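Local coordinates for kinesin-like protein KIF19 (Mus musculus, PDB 5GSZ) that walks toward microtubule plus ends as an ATP-driven kinesin-8 motor and depolymerizes microtubules at ciliary tips, which sets the length of motile cilia, at residues Val100-Pro105 against Tyr112-Thr117; Asn129-Ala134 against Tyr144-Ser149. All coordinates share one frame; numbering follows the deposited sequence.

Contact 1: residues Val100-Pro105 against Tyr112-Thr117; sequences VFAYGP and YTMLGT. With ADP (adenosine-5'-diphosphate), chain B.
The P-loop unit of the kinesin motor domain, a strand, a phosphate-binding loop and a helix, is closed here where Met114 lies against Ala102 and Val100. Met114 CG rests 3.4 Å from Ala102 CB, and SD follows at 3.9 Å from the same methyl. The thioether chain then bends at both chi2 (-48°) and chi3 (-79°), a hooked shape that carries Met114 CE to 4.4 Å from Val100 CB. All three touching residues are buried; their side-chain contacts are apolar, and Met114 CE also lies 4.0 Å from Val100 O.

Two residues before Met114, Tyr112 meets the bound ADP. Tyr112 N donates to ADP O1A over 3.1 Å with an N-H...acceptor angle of 145°, so the bond is somewhat bent. The adenine lies over one face of the Tyr112 ring, with ADP C4 3.8 Å above its plane, over its centre, and Tyr112 CD2 3.5 Å from ADP C5. Backbone amides of Gly107, Gly109 and Thr111 and the Lys110 side chain also bind the nucleotide. The same short helix therefore combines dispersion contacts to the strand with a backbone N-H facing an alpha-phosphate oxygen, whose negative charge the amide would partly offset.

Contact 2: residues Asn129-Ala134 against Tyr144-Ser149; sequences NDLFRA and YEVSMS
Phe132 meets Val146 with the edge of its ring: CE1 stands 3.9 Å from Val146 CG1, and that methyl lies in the plane of the ring, so the contact is edge-on and the faces of the phenyl take no part in it. The two side chains run at a slant to each other. Val146 starts out toward the helix and has CG1 anti to its backbone N (chi1 -174°), which places this branch at the ring edge. Phe132 behaves differently. Its CB leaves the backbone away from the strand, but with CG beside the backbone N (chi1 -60°) the ring swings back and its CE1 corner becomes the part that touches.

Leu131 supplies a second, looser approach to the same methyl, with CD2 at 4.4 Å from Val146 CG1. One valine branch is thus met by two consecutive helix residues, while the backbones stay well apart: the nearest CA atoms, those of Phe132 and Val146, are 9.0 Å from each other. The contact is modest, burying 123 Å² over both sides, and is purely apolar.

This is plain packing of helix 123-136 on strand 142-154 of the central sheet of the kinesin motor domain, partly buried and away from the nucleotide site. Helix 192-203 adjoins this packing through Ile195, which touches Phe132, while Val226 on the adjacent strand 220-232 touches Val146; helix 89-93 lies against Ala134 and Tyr144.

Along the chain, strand 97-103 leads through the phosphate-binding loop into helix 110-114, and contact 1 closes this first, six-residue connection. The chain then runs on to helix 123-136 and turns back into strand 142-154, where contact 2 closes a second loop, with nine residues between its segments. The two are in series, neither enclosing nor crossing the other. Their centres are 20 Å apart and their nearest atoms about 9 Å, so they do not touch, yet both reach the same mixed sheet: contact 1 at strand 97-103 beside the nucleotide, contact 2 at strand 142-154, with strands 242-250 and 220-232 lying between.

Contact 1: residues Val100-Pro105 against Tyr112-Thr117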
ATOM      1  N   VAL A 100      -3.072   4.522  -1.051  1.00 46.31           N
ATOM      2  CA  VAL A 100      -2.772   3.821   0.190  1.00 44.97           C
ATOM      3  C   VAL A 100      -1.828   2.662  -0.123  1.00 43.99           C
ATOM      4  O   VAL A 100      -2.173   1.766  -0.907  1.00 40.08           O
ATOM      5  CB  VAL A 100      -4.047   3.314   0.878  1.00 42.93           C
ATOM      6  CG1 VAL A 100      -3.764   3.060   2.333  1.00 41.59           C
ATOM      7  CG2 VAL A 100      -5.176   4.294   0.692  1.00 43.89           C
ATOM      8  N   PHE A 101      -0.649   2.678   0.502  1.00 40.76           N
ATOM      9  CA  PHE A 101       0.325   1.599   0.409  1.00 42.05           C
ATOM     10  C   PHE A 101       0.363   0.787   1.685  1.00 42.92           C
ATOM     11  O   PHE A 101       0.447   1.350   2.784  1.00 44.54           O
ATOM     12  CB  PHE A 101       1.745   2.112   0.206  1.00 41.04           C
ATOM     13  CG  PHE A 101       1.900   2.986  -0.954  1.00 43.41           C
ATOM     14  CD1 PHE A 101       2.018   2.448  -2.230  1.00 45.57           C
ATOM     15  CD2 PHE A 101       1.967   4.354  -0.781  1.00 45.20           C
ATOM     16  CE1 PHE A 101       2.189   3.273  -3.336  1.00 46.00           C
ATOM     17  CE2 PHE A 101       2.126   5.192  -1.868  1.00 45.52           C
ATOM     18  CZ  PHE A 101       2.240   4.653  -3.151  1.00 47.91           C
ATOM     19  N   ALA A 102       0.383  -0.528   1.526  1.00 35.83           N
ATOM     20  CA  ALA A 102       0.873  -1.431   2.557  1.00 39.70           C
ATOM     21  C   ALA A 102       2.331  -1.738   2.255  1.00 38.45           C
ATOM     22  O   ALA A 102       2.640  -2.317   1.207  1.00 40.82           O
ATOM     23  CB  ALA A 102       0.050  -2.717   2.613  1.00 38.13           C
ATOM     24  N   TYR A 103       3.220  -1.351   3.165  1.00 39.06           N
ATOM     25  CA  TYR A 103       4.653  -1.531   2.982  1.00 41.34           C
ATOM     26  C   TYR A 103       5.232  -2.349   4.138  1.00 44.48           C
ATOM     27  O   TYR A 103       4.790  -2.248   5.288  1.00 43.22           O
ATOM     28  CB  TYR A 103       5.359  -0.154   2.863  1.00 40.70           C
ATOM     29  CG  TYR A 103       6.880  -0.168   2.886  1.00 45.90           C
ATOM     30  CD1 TYR A 103       7.580  -0.287   4.076  1.00 40.08           C
ATOM     31  CD2 TYR A 103       7.616  -0.043   1.702  1.00 45.57           C
ATOM     32  CE1 TYR A 103       8.967  -0.286   4.092  1.00 45.10           C
ATOM     33  CE2 TYR A 103       8.997  -0.045   1.707  1.00 48.83           C
ATOM     34  CZ  TYR A 103       9.675  -0.166   2.906  1.00 51.82           C
ATOM     35  OH  TYR A 103      11.059  -0.159   2.907  1.00 50.26           O
ATOM     36  N   GLY A 104       6.250  -3.143   3.831  1.00 41.92           N
ATOM     37  CA  GLY A 104       6.981  -3.847   4.853  1.00 41.31           C
ATOM     38  C   GLY A 104       7.495  -5.176   4.354  1.00 41.53           C
ATOM     39  O   GLY A 104       7.159  -5.632   3.258  1.00 42.75           O
ATOM     40  N   PRO A 105       8.334  -5.818   5.158  1.00 44.36           N
ATOM     41  CA  PRO A 105       8.898  -7.116   4.764  1.00 43.98           C
ATOM     42  C   PRO A 105       7.820  -8.188   4.723  1.00 43.49           C
ATOM     43  O   PRO A 105       6.766  -8.067   5.350  1.00 45.11           O
ATOM     44  CB  PRO A 105       9.919  -7.409   5.867  1.00 44.04           C
ATOM     45  CG  PRO A 105      10.061  -6.149   6.635  1.00 46.43           C
ATOM     46  CD  PRO A 105       8.787  -5.394   6.488  1.00 41.75           C
ATOM     47  N   TYR A 112      -2.783  -8.768   5.069  1.00 36.38           N
ATOM     48  CA  TYR A 112      -3.792  -8.753   6.121  1.00 35.27           C
ATOM     49  C   TYR A 112      -4.413  -7.366   6.285  1.00 39.36           C
ATOM     50  O   TYR A 112      -5.637  -7.239   6.410  1.00 39.66           O
ATOM     51  CB  TYR A 112      -3.192  -9.244   7.444  1.00 37.77           C
ATOM     52  CG  TYR A 112      -4.177  -9.270   8.600  1.00 38.43           C
ATOM     53  CD1 TYR A 112      -5.003 -10.369   8.811  1.00 39.52           C
ATOM     54  CD2 TYR A 112      -4.293  -8.185   9.471  1.00 40.49           C
ATOM     55  CE1 TYR A 112      -5.907 -10.401   9.867  1.00 39.00           C
ATOM     56  CE2 TYR A 112      -5.195  -8.204  10.521  1.00 42.99           C
ATOM     57  CZ  TYR A 112      -6.001  -9.322  10.711  1.00 42.20           C
ATOM     58  OH  TYR A 112      -6.895  -9.353  11.747  1.00 43.27           O
ATOM     59  N   THR A 113      -3.579  -6.315   6.318  1.00 37.89           N
ATOM     60  CA  THR A 113      -4.091  -4.949   6.426  1.00 36.82           C
ATOM     61  C   THR A 113      -4.983  -4.580   5.242  1.00 40.44           C
ATOM     62  O   THR A 113      -6.035  -3.962   5.437  1.00 38.70           O
ATOM     63  CB  THR A 113      -2.942  -3.945   6.537  1.00 40.77           C
ATOM     64  OG1 THR A 113      -2.422  -3.949   7.867  1.00 43.62           O
ATOM     65  CG2 THR A 113      -3.415  -2.513   6.194  1.00 38.18           C
ATOM     66  N   MET A 114      -4.587  -4.953   4.010  1.00 38.97           N
ATOM     67  CA  MET A 114      -5.278  -4.504   2.796  1.00 41.43           C
ATOM     68  C   MET A 114      -6.480  -5.371   2.426  1.00 43.28           C
ATOM     69  O   MET A 114      -7.580  -4.846   2.220  1.00 44.92           O
ATOM     70  CB  MET A 114      -4.313  -4.440   1.606  1.00 38.99           C
ATOM     71  CG  MET A 114      -3.188  -3.454   1.817  1.00 42.68           C
ATOM     72  SD  MET A 114      -3.720  -1.822   2.416  1.00 39.45           S
ATOM     73  CE  MET A 114      -4.332  -1.037   0.918  1.00 38.41           C
ATOM     74  N   LEU A 115      -6.283  -6.692   2.325  1.00 44.36           N
ATOM     75  CA  LEU A 115      -7.362  -7.628   2.023  1.00 43.57           C
ATOM     76  C   LEU A 115      -8.044  -8.175   3.279  1.00 42.71           C
ATOM     77  O   LEU A 115      -9.271  -8.277   3.321  1.00 45.63           O
ATOM     78  CB  LEU A 115      -6.824  -8.783   1.183  1.00 39.97           C
ATOM     79  CG  LEU A 115      -7.815  -9.914   0.984  1.00 46.97           C
ATOM     80  CD1 LEU A 115      -8.848  -9.438   0.001  1.00 48.16           C
ATOM     81  CD2 LEU A 115      -7.137 -11.139   0.427  1.00 48.08           C
ATOM     82  N   GLY A 116      -7.269  -8.521   4.310  1.00 45.38           N
ATOM     83  CA  GLY A 116      -7.815  -9.165   5.491  1.00 45.07           C
ATOM     84  C   GLY A 116      -8.256 -10.585   5.197  1.00 43.24           C
ATOM     85  O   GLY A 116      -7.756 -11.252   4.290  1.00 45.20           O
ATOM     86  N   THR A 117      -9.230 -11.042   5.972  1.00 47.60           N
ATOM     87  CA  THR A 117      -9.794 -12.376   5.827  1.00 50.39           C
ATOM     88  C   THR A 117     -11.311 -12.284   5.838  1.00 58.27           C
ATOM     89  O   THR A 117     -11.893 -11.246   6.177  1.00 56.27           O
ATOM     90  CB  THR A 117      -9.351 -13.319   6.952  1.00 46.25           C
ATOM     91  OG1 THR A 117      -9.852 -12.833   8.207  1.00 49.04           O
ATOM     92  CG2 THR A 117      -7.849 -13.415   7.014  1.00 41.92           C
TER
HETATM   93  PB  ADP B 401       2.537  -9.912   4.049  1.00 40.77           P
HETATM   94  O1B ADP B 401       1.274  -9.666   3.257  1.00 39.98           O
HETATM   95  O2B ADP B 401       3.190  -8.608   4.442  1.00 39.31           O
HETATM   96  O3B ADP B 401       3.434 -10.977   3.477  1.00 40.17           O
HETATM   97  PA  ADP B 401       0.631 -11.353   5.514  1.00 38.65           P
HETATM   98  O1A ADP B 401      -0.393 -10.432   6.104  1.00 36.55           O
HETATM   99  O2A ADP B 401       0.412 -12.027   4.183  1.00 39.03           O
HETATM  100  O3A ADP B 401       2.058 -10.585   5.438  1.00 43.22           O
HETATM  101  O5' ADP B 401       0.910 -12.594   6.490  1.00 49.43           O
HETATM  102  C5' ADP B 401       1.005 -12.499   7.900  1.00 45.96           C
HETATM  103  C4' ADP B 401       0.263 -13.689   8.473  1.00 41.42           C
HETATM  104  O4' ADP B 401      -0.122 -13.324   9.791  1.00 43.84           O
HETATM  105  C3' ADP B 401      -1.022 -13.867   7.710  1.00 42.03           C
HETATM  106  O3' ADP B 401      -1.434 -15.214   7.943  1.00 50.56           O
HETATM  107  C2' ADP B 401      -1.971 -12.889   8.369  1.00 41.22           C
HETATM  108  O2' ADP B 401      -3.312 -13.396   8.367  1.00 47.30           O
HETATM  109  C1' ADP B 401      -1.446 -12.793   9.798  1.00 43.25           C
HETATM  110  N9  ADP B 401      -1.399 -11.393  10.287  1.00 42.83           N
HETATM  111  C8  ADP B 401      -0.682 -10.379   9.754  1.00 43.79           C
HETATM  112  N7  ADP B 401      -0.843  -9.217  10.444  1.00 42.52           N
HETATM  113  C5  ADP B 401      -1.693  -9.491  11.448  1.00 38.65           C
HETATM  114  C6  ADP B 401      -2.302  -8.716  12.535  1.00 39.40           C
HETATM  115  N6  ADP B 401      -2.015  -7.399  12.690  1.00 44.66           N
HETATM  116  N1  ADP B 401      -3.144  -9.371  13.363  1.00 41.33           N
HETATM  117  C2  ADP B 401      -3.415 -10.678  13.217  1.00 41.54           C
HETATM  118  N3  ADP B 401      -2.910 -11.442  12.235  1.00 42.11           N
HETATM  119  C4  ADP B 401      -2.056 -10.915  11.341  1.00 40.16           C

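Contact 2: residues Asn129-Ala134 against Tyr144-Ser149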
ATOM      1  N   ASN A 129     -16.924   0.177   1.040  1.00 56.45           N
ATOM      2  CA  ASN A 129     -18.220   0.187   1.692  1.00 54.69           C
ATOM      3  C   ASN A 129     -18.642   1.601   2.073  1.00 52.85           C
ATOM      4  O   ASN A 129     -19.747   2.041   1.748  1.00 57.52           O
ATOM      5  CB  ASN A 129     -18.146  -0.720   2.908  1.00 56.05           C
ATOM      6  CG  ASN A 129     -19.428  -1.418   3.173  1.00 66.57           C
ATOM      7  OD1 ASN A 129     -20.434  -0.804   3.556  1.00 74.10           O
ATOM      8  ND2 ASN A 129     -19.435  -2.711   2.901  1.00 59.98           N
ATOM      9  N   ASP A 130     -17.773   2.328   2.760  1.00 50.01           N
ATOM     10  CA  ASP A 130     -18.072   3.721   3.033  1.00 56.30           C
ATOM     11  C   ASP A 130     -18.127   4.550   1.761  1.00 55.17           C
ATOM     12  O   ASP A 130     -18.645   5.676   1.771  1.00 51.13           O
ATOM     13  CB  ASP A 130     -17.028   4.303   3.975  1.00 53.90           C
ATOM     14  CG  ASP A 130     -17.311   3.992   5.405  1.00 56.17           C
ATOM     15  OD1 ASP A 130     -18.423   3.480   5.681  1.00 61.22           O
ATOM     16  OD2 ASP A 130     -16.435   4.295   6.242  1.00 54.97           O
ATOM     17  N   LEU A 131     -17.590   4.025   0.673  1.00 50.42           N
ATOM     18  CA  LEU A 131     -17.640   4.756  -0.575  1.00 54.27           C
ATOM     19  C   LEU A 131     -19.060   4.766  -1.123  1.00 55.69           C
ATOM     20  O   LEU A 131     -19.582   5.816  -1.513  1.00 52.52           O
ATOM     21  CB  LEU A 131     -16.651   4.123  -1.544  1.00 51.31           C
ATOM     22  CG  LEU A 131     -16.193   5.004  -2.681  1.00 51.62           C
ATOM     23  CD1 LEU A 131     -14.729   4.713  -2.958  1.00 47.64           C
ATOM     24  CD2 LEU A 131     -17.049   4.692  -3.891  1.00 55.81           C
ATOM     25  N   PHE A 132     -19.719   3.601  -1.102  1.00 57.44           N
ATOM     26  CA  PHE A 132     -21.085   3.473  -1.599  1.00 54.85           C
ATOM     27  C   PHE A 132     -22.110   4.125  -0.675  1.00 54.26           C
ATOM     28  O   PHE A 132     -23.169   4.552  -1.141  1.00 57.14           O
ATOM     29  CB  PHE A 132     -21.415   1.999  -1.797  1.00 54.37           C
ATOM     30  CG  PHE A 132     -20.511   1.314  -2.770  1.00 60.45           C
ATOM     31  CD1 PHE A 132     -19.952   2.018  -3.827  1.00 63.39           C
ATOM     32  CD2 PHE A 132     -20.194  -0.027  -2.620  1.00 62.62           C
ATOM     33  CE1 PHE A 132     -19.113   1.393  -4.730  1.00 57.46           C
ATOM     34  CE2 PHE A 132     -19.348  -0.653  -3.503  1.00 58.33           C
ATOM     35  CZ  PHE A 132     -18.808   0.056  -4.558  1.00 64.00           C
ATOM     36  N   ARG A 133     -21.837   4.200   0.625  1.00 51.19           N
ATOM     37  CA  ARG A 133     -22.704   4.981   1.502  1.00 56.83           C
ATOM     38  C   ARG A 133     -22.588   6.471   1.205  1.00 54.54           C
ATOM     39  O   ARG A 133     -23.596   7.152   0.976  1.00 53.83           O
ATOM     40  CB  ARG A 133     -22.364   4.710   2.966  1.00 61.03           C
ATOM     41  CG  ARG A 133     -22.812   3.360   3.464  1.00 65.25           C
ATOM     42  CD  ARG A 133     -22.703   3.288   4.968  1.00 68.68           C
ATOM     43  NE  ARG A 133     -23.108   1.971   5.427  1.00 73.16           N
ATOM     44  CZ  ARG A 133     -22.269   0.961   5.615  1.00 80.60           C
ATOM     45  NH1 ARG A 133     -20.963   1.133   5.405  1.00 73.96           N
ATOM     46  NH2 ARG A 133     -22.734  -0.213   6.030  1.00 79.46           N
ATOM     47  N   ALA A 134     -21.362   6.997   1.233  1.00 54.15           N
ATOM     48  CA  ALA A 134     -21.120   8.388   0.876  1.00 51.71           C
ATOM     49  C   ALA A 134     -21.721   8.739  -0.477  1.00 55.59           C
ATOM     50  O   ALA A 134     -22.172   9.874  -0.683  1.00 57.00           O
ATOM     51  CB  ALA A 134     -19.616   8.664   0.869  1.00 52.98           C
ATOM     52  N   TYR A 144     -23.358   9.288  -9.918  1.00 46.39           N
ATOM     53  CA  TYR A 144     -22.046   8.671  -9.783  1.00 49.21           C
ATOM     54  C   TYR A 144     -21.897   7.462 -10.694  1.00 49.10           C
ATOM     55  O   TYR A 144     -22.857   6.734 -10.967  1.00 45.25           O
ATOM     56  CB  TYR A 144     -21.731   8.243  -8.342  1.00 42.11           C
ATOM     57  CG  TYR A 144     -21.688   9.364  -7.339  1.00 41.05           C
ATOM     58  CD1 TYR A 144     -22.842   9.854  -6.766  1.00 47.08           C
ATOM     59  CD2 TYR A 144     -20.486   9.971  -7.005  1.00 44.45           C
ATOM     60  CE1 TYR A 144     -22.793  10.901  -5.832  1.00 49.56           C
ATOM     61  CE2 TYR A 144     -20.428  11.010  -6.093  1.00 46.32           C
ATOM     62  CZ  TYR A 144     -21.581  11.473  -5.512  1.00 45.92           C
ATOM     63  OH  TYR A 144     -21.523  12.496  -4.605  1.00 46.99           O
ATOM     64  N   GLU A 145     -20.668   7.283 -11.172  1.00 53.08           N
ATOM     65  CA  GLU A 145     -20.219   6.064 -11.829  1.00 56.74           C
ATOM     66  C   GLU A 145     -19.018   5.540 -11.054  1.00 51.11           C
ATOM     67  O   GLU A 145     -18.108   6.307 -10.713  1.00 49.41           O
ATOM     68  CB  GLU A 145     -19.855   6.311 -13.300  1.00 55.10           C
ATOM     69  CG  GLU A 145     -20.983   6.039 -14.286  1.00 65.19           C
ATOM     70  CD  GLU A 145     -20.623   6.421 -15.720  1.00 80.09           C
ATOM     71  OE1 GLU A 145     -19.963   7.467 -15.926  1.00 73.97           O
ATOM     72  OE2 GLU A 145     -20.979   5.653 -16.644  1.00 87.23           O
ATOM     73  N   VAL A 146     -19.025   4.246 -10.750  1.00 49.75           N
ATOM     74  CA  VAL A 146     -17.950   3.619  -9.996  1.00 46.76           C
ATOM     75  C   VAL A 146     -17.509   2.367 -10.725  1.00 52.04           C
ATOM     76  O   VAL A 146     -18.334   1.491 -11.002  1.00 56.96           O
ATOM     77  CB  VAL A 146     -18.388   3.251  -8.573  1.00 46.71           C
ATOM     78  CG1 VAL A 146     -17.198   2.744  -7.798  1.00 50.67           C
ATOM     79  CG2 VAL A 146     -19.024   4.414  -7.899  1.00 49.66           C
ATOM     80  N   SER A 147     -16.212   2.274 -11.012  1.00 52.80           N
ATOM     81  CA  SER A 147     -15.597   1.035 -11.467  1.00 54.02           C
ATOM     82  C   SER A 147     -14.354   0.743 -10.634  1.00 50.05           C
ATOM     83  O   SER A 147     -13.702   1.661 -10.128  1.00 47.16           O
ATOM     84  CB  SER A 147     -15.227   1.116 -12.940  1.00 54.93           C
ATOM     85  OG  SER A 147     -14.278   2.148 -13.134  1.00 57.27           O
ATOM     86  N   MET A 148     -14.031  -0.547 -10.490  1.00 52.23           N
ATOM     87  CA  MET A 148     -12.794  -0.954  -9.828  1.00 52.38           C
ATOM     88  C   MET A 148     -12.094  -2.034 -10.630  1.00 50.93           C
ATOM     89  O   MET A 148     -12.731  -2.852 -11.294  1.00 58.76           O
ATOM     90  CB  MET A 148     -13.016  -1.485  -8.415  1.00 50.34           C
ATOM     91  CG  MET A 148     -13.910  -2.676  -8.372  1.00 54.97           C
ATOM     92  SD  MET A 148     -14.022  -3.379  -6.726  1.00 75.15           S
ATOM     93  CE  MET A 148     -12.862  -4.734  -6.831  1.00 56.89           C
ATOM     94  N   SER A 149     -10.772  -2.033 -10.552  1.00 48.89           N
ATOM     95  CA  SER A 149      -9.957  -3.061 -11.170  1.00 48.12           C
ATOM     96  C   SER A 149      -8.970  -3.579 -10.147  1.00 47.65           C
ATOM     97  O   SER A 149      -8.704  -2.931  -9.135  1.00 48.11           O
ATOM     98  CB  SER A 149      -9.212  -2.537 -12.385  1.00 46.11           C
ATOM     99  OG  SER A 149     -10.128  -2.132 -13.366  1.00 55.90           O
TER